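Local coordinates for 3-oxoacyl-(acyl-carrier protein) synthase II (Thermus thermophilus, PDB 1J3N) that probably catalyses the condensation step of fatty acid elongation, joining an acyl group to malonyl-acyl carrier protein as a homodimeric thiolase-fold beta-ketoacyl synthase, at residues A[220-225]-A[366-371]; A[308-313]-A[370-375]; A[360-365]-A[379-384]. All blocks are in the same frame, centred on the assembly; numbering follows the deposited sequence.

Contact 1 of 3, residues A[220-225]-A[366-371]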
loop_
_atom_site.group_PDB
_atom_site.type_symbol
_atom_site.label_atom_id
_atom_site.label_comp_id
_atom_site.label_asym_id
_atom_site.label_seq_id
_atom_site.Cartn_x
_atom_site.Cartn_y
_atom_site.Cartn_z
ATOM N N PHE A 220 22.263 -17.596 7.897
ATOM C CA PHE A 220 23.653 -17.398 8.277
ATOM C C PHE A 220 24.480 -18.680 8.306
ATOM O O PHE A 220 25.661 -18.642 8.640
ATOM C CB PHE A 220 23.732 -16.679 9.628
ATOM C CG PHE A 220 22.873 -15.440 9.700
ATOM C CD1 PHE A 220 23.020 -14.417 8.763
ATOM C CD2 PHE A 220 21.882 -15.318 10.669
ATOM C CE1 PHE A 220 22.188 -13.295 8.787
ATOM C CE2 PHE A 220 21.043 -14.196 10.702
ATOM C CZ PHE A 220 21.197 -13.189 9.760
ATOM N N THR A 221 23.877 -19.816 7.957
ATOM C CA THR A 221 24.632 -21.063 7.939
ATOM C C THR A 221 25.239 -21.254 6.552
ATOM O O THR A 221 24.763 -20.684 5.568
ATOM C CB THR A 221 23.763 -22.294 8.242
ATOM O OG1 THR A 221 22.765 -22.431 7.225
ATOM C CG2 THR A 221 23.115 -22.174 9.614
ATOM N N LEU A 222 26.291 -22.060 6.482
ATOM C CA LEU A 222 26.972 -22.330 5.222
ATOM C C LEU A 222 26.095 -23.102 4.240
ATOM O O LEU A 222 26.290 -23.014 3.032
ATOM C CB LEU A 222 28.251 -23.119 5.495
ATOM C CG LEU A 222 29.391 -22.366 6.188
ATOM C CD1 LEU A 222 30.340 -23.352 6.861
ATOM C CD2 LEU A 222 30.127 -21.511 5.160
ATOM N N SER A 223 25.125 -23.850 4.761
ATOM C CA SER A 223 24.235 -24.651 3.920
ATOM C C SER A 223 22.881 -24.013 3.596
ATOM O O SER A 223 21.984 -24.691 3.085
ATOM C CB SER A 223 24.008 -26.021 4.568
ATOM O OG SER A 223 23.542 -25.886 5.902
ATOM N N ARG A 224 22.736 -22.720 3.877
ATOM C CA ARG A 224 21.480 -22.009 3.607
ATOM C C ARG A 224 21.155 -22.017 2.105
ATOM O O ARG A 224 21.998 -21.658 1.285
ATOM C CB ARG A 224 21.572 -20.575 4.137
ATOM C CG ARG A 224 22.697 -19.723 3.548
ATOM C CD ARG A 224 22.771 -18.378 4.276
ATOM N NE ARG A 224 23.605 -17.373 3.621
ATOM C CZ ARG A 224 24.910 -17.202 3.835
ATOM N NH1 ARG A 224 25.558 -17.977 4.694
ATOM N NH2 ARG A 224 25.568 -16.236 3.201
ATOM N N ASP A 225 19.933 -22.414 1.747
ATOM C CA ASP A 225 19.552 -22.510 0.336
ATOM C C ASP A 225 18.191 -21.927 -0.060
ATOM O O ASP A 225 17.489 -22.516 -0.884
ATOM C CB ASP A 225 19.582 -23.979 -0.090
ATOM C CG ASP A 225 18.388 -24.768 0.444
ATOM O OD1 ASP A 225 18.135 -24.719 1.670
ATOM O OD2 ASP A 225 17.703 -25.437 -0.360
ATOM N N LEU A 366 21.448 -23.018 13.611
ATOM C CA LEU A 366 22.772 -22.446 13.384
ATOM C C LEU A 366 23.831 -23.522 13.672
ATOM O O LEU A 366 24.742 -23.320 14.476
ATOM C CB LEU A 366 22.967 -21.247 14.312
ATOM C CG LEU A 366 24.049 -20.232 13.968
ATOM C CD1 LEU A 366 23.615 -19.398 12.774
ATOM C CD2 LEU A 366 24.289 -19.343 15.165
ATOM N N GLU A 367 23.697 -24.665 13.007
ATOM C CA GLU A 367 24.607 -25.792 13.178
ATOM C C GLU A 367 25.968 -25.557 12.520
ATOM O O GLU A 367 27.014 -25.797 13.125
ATOM C CB GLU A 367 23.963 -27.059 12.600
ATOM C CG GLU A 367 24.781 -28.330 12.788
ATOM C CD GLU A 367 24.082 -29.560 12.238
ATOM O OE1 GLU A 367 22.999 -29.912 12.754
ATOM O OE2 GLU A 367 24.613 -30.172 11.284
ATOM N N ASP A 368 25.938 -25.087 11.276
ATOM C CA ASP A 368 27.147 -24.817 10.501
ATOM C C ASP A 368 27.252 -23.328 10.202
ATOM O O ASP A 368 27.080 -22.903 9.060
ATOM C CB ASP A 368 27.100 -25.592 9.184
ATOM C CG ASP A 368 25.903 -25.209 8.328
ATOM O OD1 ASP A 368 24.763 -25.243 8.842
ATOM O OD2 ASP A 368 26.100 -24.871 7.142
ATOM N N PRO A 369 27.538 -22.513 11.227
ATOM C CA PRO A 369 27.650 -21.068 11.012
ATOM C C PRO A 369 28.695 -20.701 9.968
ATOM O O PRO A 369 29.740 -21.346 9.872
ATOM C CB PRO A 369 27.992 -20.535 12.404
ATOM C CG PRO A 369 28.716 -21.695 13.047
ATOM C CD PRO A 369 27.866 -22.866 12.620
ATOM N N ASP A 370 28.392 -19.671 9.181
ATOM C CA ASP A 370 29.288 -19.187 8.137
ATOM C C ASP A 370 30.318 -18.248 8.763
ATOM O O ASP A 370 29.963 -17.213 9.322
ATOM C CB ASP A 370 28.496 -18.426 7.070
ATOM C CG ASP A 370 29.303 -18.177 5.809
ATOM O OD1 ASP A 370 30.467 -17.729 5.916
ATOM O OD2 ASP A 370 28.766 -18.425 4.708
ATOM N N PRO A 371 31.611 -18.596 8.666
ATOM C CA PRO A 371 32.683 -17.771 9.236
ATOM C C PRO A 371 32.840 -16.381 8.618
ATOM O O PRO A 371 33.341 -15.468 9.262
ATOM C CB PRO A 371 33.924 -18.639 9.039
ATOM C CG PRO A 371 33.602 -19.397 7.776
ATOM C CD PRO A 371 32.162 -19.789 7.997
HETATM O O HOH W 1 28.401 -15.674 3.303
#
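T221 and P369 form a single backbone bridge between two loops: the amide of D370 bonds to F220 O in the carbonyl plane, N to O 3.0 Å, and the amide of L222 bonds to D368 O, N to O 2.8 Å, nearly in line with the carbonyl. F220 has a positive phi, 74°, and leads into a type I turn from T221 to R224.

D368 reaches into this turn. Its CG stands between the backbone N and the carbonyl carbon (chi1 60°), and OD2 takes the S223 hydroxyl from the syn side, tilted about 32° from the carboxylate plane, OG to OD2 3.0 Å, as well as a weak bond from S223 N. OD1 lies alongside T221 CB and is salt-bridged to R218. A short carboxylate suits this place, since it can serve turn donors and an arginine at once.

R224 crosses D370 at about a right angle. Its NH1 comes to the anti side of D370 OD2, 3.2 Å away, in a salt bridge tilted out of the carboxylate plane, and also bonds T221 O from above its carbonyl plane. D370 OD1 is taken by the amide of E372. A water joins R224 NH2 to D370 OD2, while NE and NH2 are also held by the carbonyls of T305 and P306, which helps fix the rotation of the guanidinium.

L222 CD2 rests on P371 CD at 3.9 Å, while F220 CB meets L366 CD1 and the F220 ring stacks with that of F377. The whole is a type I turn bridged to a neighbouring loop and tied by aspartates at both ends of the bridge.

Contact 2 of 3, residues A[308-313]-A[370-375]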
loop_
_atom_site.group_PDB
_atom_site.type_symbol
_atom_site.label_atom_id
_atom_site.label_comp_id
_atom_site.label_asym_id
_atom_site.label_seq_id
_atom_site.Cartn_x
_atom_site.Cartn_y
_atom_site.Cartn_z
ATOM N N GLY A 308 21.385 -12.569 0.169
ATOM C CA GLY A 308 20.683 -11.744 1.140
ATOM C C GLY A 308 21.266 -11.762 2.548
ATOM O O GLY A 308 21.556 -10.715 3.116
ATOM N N ASP A 309 21.429 -12.949 3.122
ATOM C CA ASP A 309 21.980 -13.066 4.472
ATOM C C ASP A 309 23.334 -12.352 4.596
ATOM O O ASP A 309 23.646 -11.790 5.640
ATOM C CB ASP A 309 22.121 -14.543 4.860
ATOM C CG ASP A 309 20.799 -15.166 5.287
ATOM O OD1 ASP A 309 19.730 -14.683 4.841
ATOM O OD2 ASP A 309 20.829 -16.148 6.060
ATOM N N ARG A 310 24.123 -12.360 3.525
ATOM C CA ARG A 310 25.433 -11.700 3.528
ATOM C C ARG A 310 25.327 -10.182 3.354
ATOM O O ARG A 310 26.058 -9.415 3.992
ATOM C CB ARG A 310 26.305 -12.277 2.412
ATOM C CG ARG A 310 27.654 -11.583 2.238
ATOM C CD ARG A 310 28.527 -12.352 1.250
ATOM N NE ARG A 310 29.841 -11.740 1.079
ATOM C CZ ARG A 310 30.142 -10.892 0.102
ATOM N NH1 ARG A 310 29.221 -10.561 -0.794
ATOM N NH2 ARG A 310 31.360 -10.368 0.024
ATOM N N ALA A 311 24.424 -9.751 2.480
ATOM C CA ALA A 311 24.229 -8.324 2.236
ATOM C C ALA A 311 23.847 -7.622 3.527
ATOM O O ALA A 311 24.259 -6.483 3.772
ATOM C CB ALA A 311 23.147 -8.118 1.185
ATOM N N GLU A 312 23.047 -8.303 4.347
ATOM C CA GLU A 312 22.607 -7.751 5.624
ATOM C C GLU A 312 23.786 -7.606 6.586
ATOM O O GLU A 312 24.014 -6.535 7.140
ATOM C CB GLU A 312 21.509 -8.640 6.240
ATOM C CG GLU A 312 21.031 -8.189 7.621
ATOM C CD GLU A 312 19.592 -8.603 7.939
ATOM O OE1 GLU A 312 19.160 -9.695 7.505
ATOM O OE2 GLU A 312 18.900 -7.835 8.639
ATOM N N VAL A 313 24.540 -8.685 6.777
ATOM C CA VAL A 313 25.699 -8.654 7.666
ATOM C C VAL A 313 26.692 -7.569 7.233
ATOM O O VAL A 313 27.176 -6.800 8.060
ATOM C CB VAL A 313 26.403 -10.030 7.695
ATOM C CG1 VAL A 313 27.684 -9.945 8.516
ATOM C CG2 VAL A 313 25.460 -11.080 8.282
ATOM N N ASP A 370 28.392 -19.671 9.181
ATOM C CA ASP A 370 29.288 -19.187 8.137
ATOM C C ASP A 370 30.318 -18.248 8.763
ATOM O O ASP A 370 29.963 -17.213 9.322
ATOM C CB ASP A 370 28.496 -18.426 7.070
ATOM C CG ASP A 370 29.303 -18.177 5.809
ATOM O OD1 ASP A 370 30.467 -17.729 5.916
ATOM O OD2 ASP A 370 28.766 -18.425 4.708
ATOM N N PRO A 371 31.611 -18.596 8.666
ATOM C CA PRO A 371 32.683 -17.771 9.236
ATOM C C PRO A 371 32.840 -16.381 8.618
ATOM O O PRO A 371 33.341 -15.468 9.262
ATOM C CB PRO A 371 33.924 -18.639 9.039
ATOM C CG PRO A 371 33.602 -19.397 7.776
ATOM C CD PRO A 371 32.162 -19.789 7.997
ATOM N N GLU A 372 32.419 -16.221 7.369
ATOM C CA GLU A 372 32.524 -14.928 6.703
ATOM C C GLU A 372 31.621 -13.887 7.375
ATOM O O GLU A 372 31.847 -12.682 7.247
ATOM C CB GLU A 372 32.142 -15.064 5.228
ATOM C CG GLU A 372 32.104 -13.739 4.480
ATOM C CD GLU A 372 31.508 -13.869 3.093
ATOM O OE1 GLU A 372 32.246 -14.216 2.143
ATOM O OE2 GLU A 372 30.290 -13.634 2.959
ATOM N N LEU A 373 30.602 -14.362 8.086
ATOM C CA LEU A 373 29.653 -13.491 8.783
ATOM C C LEU A 373 29.915 -13.589 10.289
ATOM O O LEU A 373 29.189 -14.272 11.010
ATOM C CB LEU A 373 28.221 -13.942 8.473
ATOM C CG LEU A 373 27.910 -14.248 7.002
ATOM C CD1 LEU A 373 26.521 -14.855 6.882
ATOM C CD2 LEU A 373 28.015 -12.975 6.179
ATOM N N ASP A 374 30.944 -12.895 10.759
ATOM C CA ASP A 374 31.325 -12.945 12.169
ATOM C C ASP A 374 30.518 -12.075 13.129
ATOM O O ASP A 374 31.049 -11.146 13.741
ATOM C CB ASP A 374 32.814 -12.613 12.315
ATOM C CG ASP A 374 33.141 -11.203 11.865
ATOM O OD1 ASP A 374 32.809 -10.859 10.711
ATOM O OD2 ASP A 374 33.730 -10.442 12.665
ATOM N N LEU A 375 29.234 -12.380 13.264
ATOM C CA LEU A 375 28.379 -11.640 14.177
ATOM C C LEU A 375 27.789 -12.637 15.159
ATOM O O LEU A 375 27.727 -13.833 14.875
ATOM C CB LEU A 375 27.254 -10.928 13.422
ATOM C CG LEU A 375 27.642 -9.754 12.517
ATOM C CD1 LEU A 375 26.387 -9.165 11.884
ATOM C CD2 LEU A 375 28.366 -8.693 13.335
#
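R310 offers the edge of its guanidinium, not a face, to E372: OE2 lies in the guanidinium plane beside NE, while the carboxylate is turned 55° out of that plane. This is a salt bridge whose hydrogen bond is weak, and because E372 OE2 is modelled too close to a neighbouring atom, its exact place is doubtful. Both side chains are long and extended, as suits charges that must meet at the outer margin of the contact. R310 sends CG anti to its own amide N (chi1 175°), which carries the chain off the helix toward the loop.

Deeper in, the contact is wholly apolar. V313 points toward the loop; its CG1 touches both L373 and L375, and CG2 rests on L373. V313 CB meets L373 CD2 at 3.7 Å, and V313 CG1 meets L375 CD1 at 3.7 Å. L373 lies aslant across V313 and L375 slides past it in the opposite direction. L373 CD2 also lies against R310 CA, 3.9 Å away, so one methyl touches successive turns of the helix. The beta-branched valine gives a broad, rigid surface, and the leucine methyls pack on that surface; F377 packs on V313 too.

The loop keeps its shape locally. D370 OD1 accepts from E372 N at 2.9 Å through its anti lone pair, and L373 N bonds to D370 O. Outside the pair, D374 is salt-bridged to K317 of the same helix, and the buried E312 accepts from the amides of G302 and H301.

The loop thus combines an Asx turn at D370 with a type I turn to L373, and an inverse gamma turn centred on D374, docked by its leucines on helix 306-324 of the thiolase-type fold.

Contact 3 of 3, residues A[360-365]-A[379-384]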
loop_
_atom_site.group_PDB
_atom_site.type_symbol
_atom_site.label_atom_id
_atom_site.label_comp_id
_atom_site.label_asym_id
_atom_site.label_seq_id
_atom_site.Cartn_x
_atom_site.Cartn_y
_atom_site.Cartn_z
ATOM N N ILE A 360 16.683 -12.404 24.683
ATOM C CA ILE A 360 16.832 -12.321 23.239
ATOM C C ILE A 360 16.508 -13.657 22.595
ATOM O O ILE A 360 17.073 -14.690 22.970
ATOM C CB ILE A 360 18.270 -11.927 22.849
ATOM C CG1 ILE A 360 18.725 -10.715 23.673
ATOM C CG2 ILE A 360 18.335 -11.609 21.370
ATOM C CD1 ILE A 360 17.853 -9.488 23.522
ATOM N N PRO A 361 15.595 -13.655 21.610
ATOM C CA PRO A 361 15.211 -14.891 20.922
ATOM C C PRO A 361 16.386 -15.418 20.105
ATOM O O PRO A 361 17.181 -14.638 19.585
ATOM C CB PRO A 361 14.025 -14.451 20.067
ATOM C CG PRO A 361 14.343 -13.027 19.763
ATOM C CD PRO A 361 14.830 -12.507 21.094
ATOM N N PRO A 362 16.504 -16.749 19.979
ATOM C CA PRO A 362 17.590 -17.399 19.234
ATOM C C PRO A 362 17.378 -17.566 17.735
ATOM O O PRO A 362 16.269 -17.419 17.216
ATOM C CB PRO A 362 17.674 -18.756 19.902
ATOM C CG PRO A 362 16.204 -19.080 20.036
ATOM C CD PRO A 362 15.625 -17.769 20.587
ATOM N N THR A 363 18.470 -17.890 17.054
ATOM C CA THR A 363 18.436 -18.166 15.630
ATOM C C THR A 363 18.707 -19.659 15.653
ATOM O O THR A 363 19.855 -20.077 15.833
ATOM C CB THR A 363 19.586 -17.472 14.864
ATOM O OG1 THR A 363 19.491 -16.052 15.021
ATOM C CG2 THR A 363 19.510 -17.804 13.384
ATOM N N ILE A 364 17.664 -20.472 15.513
ATOM C CA ILE A 364 17.869 -21.920 15.533
ATOM C C ILE A 364 18.506 -22.427 14.239
ATOM O O ILE A 364 18.670 -21.677 13.276
ATOM C CB ILE A 364 16.537 -22.689 15.777
ATOM C CG1 ILE A 364 15.596 -22.528 14.582
ATOM C CG2 ILE A 364 15.862 -22.176 17.055
ATOM C CD1 ILE A 364 14.368 -23.432 14.660
ATOM N N ASN A 365 18.878 -23.704 14.238
ATOM C CA ASN A 365 19.489 -24.357 13.085
ATOM C C ASN A 365 20.868 -23.816 12.722
ATOM O O ASN A 365 21.395 -24.119 11.650
ATOM C CB ASN A 365 18.574 -24.262 11.857
ATOM C CG ASN A 365 17.269 -25.031 12.030
ATOM O OD1 ASN A 365 17.214 -26.049 12.728
ATOM N ND2 ASN A 365 16.215 -24.556 11.371
ATOM N N PRO A 379 22.691 -18.407 19.099
ATOM C CA PRO A 379 22.222 -19.776 18.857
ATOM C C PRO A 379 21.259 -20.272 19.937
ATOM O O PRO A 379 20.488 -21.210 19.714
ATOM C CB PRO A 379 23.520 -20.580 18.803
ATOM C CG PRO A 379 24.458 -19.782 19.661
ATOM C CD PRO A 379 24.156 -18.371 19.239
ATOM N N GLU A 380 21.308 -19.630 21.101
ATOM C CA GLU A 380 20.450 -19.970 22.234
ATOM C C GLU A 380 19.904 -18.701 22.896
ATOM O O GLU A 380 20.579 -17.674 22.928
ATOM C CB GLU A 380 21.237 -20.782 23.269
ATOM C CG GLU A 380 21.221 -22.285 23.043
ATOM C CD GLU A 380 19.858 -22.905 23.324
ATOM O OE1 GLU A 380 18.886 -22.578 22.608
ATOM O OE2 GLU A 380 19.757 -23.719 24.269
ATOM N N PRO A 381 18.665 -18.758 23.424
ATOM C CA PRO A 381 18.042 -17.606 24.084
ATOM C C PRO A 381 18.993 -17.027 25.121
ATOM O O PRO A 381 19.652 -17.776 25.841
ATOM C CB PRO A 381 16.796 -18.210 24.725
ATOM C CG PRO A 381 16.422 -19.283 23.759
ATOM C CD PRO A 381 17.763 -19.921 23.449
ATOM N N ARG A 382 19.060 -15.704 25.210
ATOM C CA ARG A 382 19.966 -15.084 26.164
ATOM C C ARG A 382 19.368 -13.939 26.969
ATOM O O ARG A 382 18.776 -13.015 26.413
ATOM C CB ARG A 382 21.208 -14.581 25.436
ATOM C CG ARG A 382 22.349 -14.202 26.361
ATOM C CD ARG A 382 23.516 -13.678 25.551
ATOM N NE ARG A 382 23.806 -14.568 24.434
ATOM C CZ ARG A 382 24.584 -14.253 23.406
ATOM N NH1 ARG A 382 25.163 -13.059 23.348
ATOM N NH2 ARG A 382 24.773 -15.131 22.427
ATOM N N GLU A 383 19.536 -14.015 28.287
ATOM C CA GLU A 383 19.057 -12.976 29.192
ATOM C C GLU A 383 19.917 -11.752 28.927
ATOM O O GLU A 383 21.136 -11.797 29.093
ATOM C CB GLU A 383 19.233 -13.403 30.655
ATOM C CG GLU A 383 18.063 -14.162 31.286
ATOM C CD GLU A 383 17.256 -13.303 32.260
ATOM O OE1 GLU A 383 17.861 -12.474 32.977
ATOM O OE2 GLU A 383 16.017 -13.467 32.324
ATOM N N ALA A 384 19.284 -10.664 28.510
ATOM C CA ALA A 384 20.001 -9.431 28.216
ATOM C C ALA A 384 19.047 -8.251 28.281
ATOM O O ALA A 384 17.919 -8.324 27.792
ATOM C CB ALA A 384 20.644 -9.515 26.837
HETATM O O HOH W 2 21.106 -22.735 16.844
#
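I360 holds CG1 beside its amide N and anti to its carbonyl carbon (chi1 -48°), and this rotation packs CG1 against CB of the small A384 at van der Waals distance, 3.9 Å. Here the chains run antiparallel, and I360 and R382 form a hydrogen-bonded pair: I360 N to R382 O is 2.8 Å, and R382 N returns to I360 O at 3.2 Å, on a lone pair. P381 CA adds a CA-H...O contact to I360 O.

P362 has no amide hydrogen to give at the next hydrogen-bonded position, opposite E380, which interrupts the ladder; backbone bonds continue beyond, T363 with V378 and A384 with G358. Rings take over: P362 and P381 cross obliquely, P362 CD to P381 CG 3.6 Å, and P362 CB packs on the backbone of E380. Replacing the P362 ring by an alanine here is likely to leave the ring of P381 without its mate and to open a gap beside E380. A water donates to T363 O and, weakly, to P379 O, while T363 OG1 bonds to F377 O and S331 N. The guanidinium of R382 turns away to a salt bridge with D376.

I360, R382 and A384 touch M328, I360 and P361 lie on Y297, and T363 and I364 reach helix 333-336, so this small two-stranded sheet packs against the edge of the main sheet, where strand 328-330 lies next to 297-299.

Each contact draws at least one segment from the run 360-384, which folds back on itself in contact 3 and is pinned to 220-225 and to helix 306-324. Contacts 1 and 2 have centres about 9 Å apart and share D370: its OD2 faces R224 while its OD1 shapes the 370-375 turn. They touch through F220 N and D309 OD2, 2.7 Å apart, and F220 packs on V313. Contact 3 is about 16 Å from contact 1, centre to centre, with T221 CG2 meeting N365 O at 3.3 Å, and about 17 Å from contact 2. E312, on the helix of contact 2, accepts from the backbone amide of H301, probably an active-site histidine as in related synthases.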